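Local coordinates for protein UDP-N-acetylglucosamine 2-epimerase (Methanocaldococcus jannaschii, PDB 4NES) that probably catalyses the reversible epimerization at C-2 of UDP-N-acetylglucosamine to UDP-N-acetylmannosamine, working as a homodimer, at residues A[116-121]-A[141-146]. Residues are numbered along the deposited sequence; the frame is centred on the assembly and turned at random.
Sequences VEAGLR and SYLFAP
Leu120 sets its CD1 methyl against the CG-CD edge of the Pro146 ring, the side chains crossing at a slant, with CD1 3.5 Å from CG, closer than carbon pairs usually pack. Chi1 (-75°) swings its CG beside the backbone N, and chi2 (61°) turns CD1 to the proline. The CB methyl of Ala118 abuts CB of Leu143 at 3.7 Å, while the Ala118 carbonyl O receives a CA-H...O contact from Ala145 CA at 3.5 Å. On the face of the sheet that carries Val116 and Phe144, CG2 of Val116 meets CD2 of the phenyl ring at 4.3 Å; helix 353-363 also packs on the ring. In the N-terminal Rossmann-like domain of this GT-B fold, the last residue of strand 112-116 and the loop leaving it run beside strand 142-145, its parallel neighbour; loops leaving such strand ends face the interdomain cleft. Two successive amides share one acceptor as the backbone leaves strand 112-116: Ala118 N reaches Phe144 O at 3.0 Å, nearly straight (173°) but from above the carbonyl plane, and Glu117 N adds a weak, bent bond. CB of Glu117 is directed away from segment 141-146; OE2 is salt-bridged to Lys15, and the side chain lies about 7 Å from the bound UDP.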
loop_
_atom_site.group_PDB
_atom_site.type_symbol
_atom_site.label_atom_id
_atom_site.label_comp_id
_atom_site.label_asym_id
_atom_site.label_seq_id
_atom_site.Cartn_x
_atom_site.Cartn_y
_atom_site.Cartn_z
ATOM N N VAL A 116 10.278 2.483 11.302
ATOM C CA VAL A 116 11.306 3.408 11.751
ATOM C C VAL A 116 11.473 4.477 10.678
ATOM O O VAL A 116 11.606 4.151 9.497
ATOM C CB VAL A 116 12.625 2.656 11.984
ATOM C CG1 VAL A 116 13.741 3.610 12.434
ATOM C CG2 VAL A 116 12.429 1.543 13.010
ATOM N N GLU A 117 11.430 5.740 11.093
ATOM C CA GLU A 117 11.469 6.907 10.199
ATOM C C GLU A 117 10.128 7.062 9.475
ATOM O O GLU A 117 10.047 7.108 8.243
ATOM C CB GLU A 117 12.666 6.873 9.239
ATOM C CG GLU A 117 13.020 8.228 8.648
ATOM C CD GLU A 117 14.112 8.126 7.605
ATOM O OE1 GLU A 117 13.837 7.674 6.467
ATOM O OE2 GLU A 117 15.254 8.495 7.934
ATOM N N ALA A 118 9.075 7.157 10.279
ATOM C CA ALA A 118 7.707 7.275 9.817
ATOM C C ALA A 118 7.309 8.741 9.664
ATOM O O ALA A 118 7.767 9.593 10.402
ATOM C CB ALA A 118 6.793 6.584 10.821
ATOM N N GLY A 119 6.438 9.022 8.703
ATOM C CA GLY A 119 5.801 10.320 8.624
ATOM C C GLY A 119 6.510 11.359 7.782
ATOM O O GLY A 119 6.020 12.478 7.644
ATOM N N LEU A 120 7.675 11.025 7.236
ATOM C CA LEU A 120 8.362 11.968 6.356
ATOM C C LEU A 120 7.534 12.144 5.080
ATOM O O LEU A 120 6.998 11.171 4.536
ATOM C CB LEU A 120 9.767 11.484 6.006
ATOM C CG LEU A 120 10.855 11.585 7.079
ATOM C CD1 LEU A 120 10.530 10.769 8.299
ATOM C CD2 LEU A 120 12.188 11.140 6.489
ATOM N N ARG A 121 7.401 13.384 4.613
ATOM C CA ARG A 121 6.646 13.650 3.386
ATOM C C ARG A 121 7.336 14.692 2.518
ATOM O O ARG A 121 7.684 15.773 2.997
ATOM C CB ARG A 121 5.225 14.136 3.709
ATOM C CG ARG A 121 4.352 13.159 4.511
ATOM C CD ARG A 121 3.918 11.973 3.648
ATOM N NE ARG A 121 3.033 11.070 4.377
ATOM C CZ ARG A 121 3.439 10.009 5.068
ATOM N NH1 ARG A 121 4.730 9.695 5.134
ATOM N NH2 ARG A 121 2.542 9.256 5.695
ATOM N N SER A 141 1.721 -0.420 13.020
ATOM C CA SER A 141 1.198 -0.386 14.378
ATOM C C SER A 141 2.004 0.544 15.288
ATOM O O SER A 141 1.470 1.085 16.259
ATOM C CB SER A 141 1.171 -1.796 14.958
ATOM O OG SER A 141 0.178 -2.571 14.311
ATOM N N TYR A 142 3.279 0.726 14.969
ATOM C CA TYR A 142 4.131 1.683 15.666
ATOM C C TYR A 142 4.763 2.565 14.607
ATOM O O TYR A 142 5.365 2.060 13.650
ATOM C CB TYR A 142 5.246 0.977 16.442
ATOM C CG TYR A 142 4.776 -0.006 17.481
ATOM C CD1 TYR A 142 4.463 -1.309 17.127
ATOM C CD2 TYR A 142 4.676 0.358 18.820
ATOM C CE1 TYR A 142 4.047 -2.219 18.068
ATOM C CE2 TYR A 142 4.255 -0.559 19.773
ATOM C CZ TYR A 142 3.946 -1.841 19.385
ATOM O OH TYR A 142 3.528 -2.768 20.316
ATOM N N LEU A 143 4.651 3.879 14.789
ATOM C CA LEU A 143 5.194 4.839 13.836
ATOM C C LEU A 143 6.228 5.665 14.565
ATOM O O LEU A 143 5.887 6.505 15.403
ATOM C CB LEU A 143 4.091 5.722 13.264
ATOM C CG LEU A 143 3.170 4.889 12.370
ATOM C CD1 LEU A 143 1.892 4.503 13.073
ATOM C CD2 LEU A 143 2.873 5.592 11.063
ATOM N N PHE A 144 7.490 5.382 14.280
ATOM C CA PHE A 144 8.585 6.056 14.958
ATOM C C PHE A 144 9.000 7.260 14.134
ATOM O O PHE A 144 9.796 7.155 13.203
ATOM C CB PHE A 144 9.735 5.076 15.201
ATOM C CG PHE A 144 9.361 3.957 16.122
ATOM C CD1 PHE A 144 9.051 4.228 17.445
ATOM C CD2 PHE A 144 9.272 2.645 15.667
ATOM C CE1 PHE A 144 8.690 3.213 18.314
ATOM C CE2 PHE A 144 8.920 1.622 16.531
ATOM C CZ PHE A 144 8.622 1.904 17.855
ATOM N N ALA A 145 8.430 8.408 14.488
ATOM C CA ALA A 145 8.624 9.650 13.756
ATOM C C ALA A 145 9.882 10.361 14.239
ATOM O O ALA A 145 10.193 10.354 15.434
ATOM C CB ALA A 145 7.403 10.547 13.923
ATOM N N PRO A 146 10.638 10.964 13.315
ATOM C CA PRO A 146 11.885 11.596 13.777
ATOM C C PRO A 146 11.655 12.983 14.367
ATOM O O PRO A 146 12.470 13.436 15.177
ATOM C CB PRO A 146 12.720 11.696 12.498
ATOM C CG PRO A 146 11.683 11.783 11.406
ATOM C CD PRO A 146 10.571 10.868 11.848
#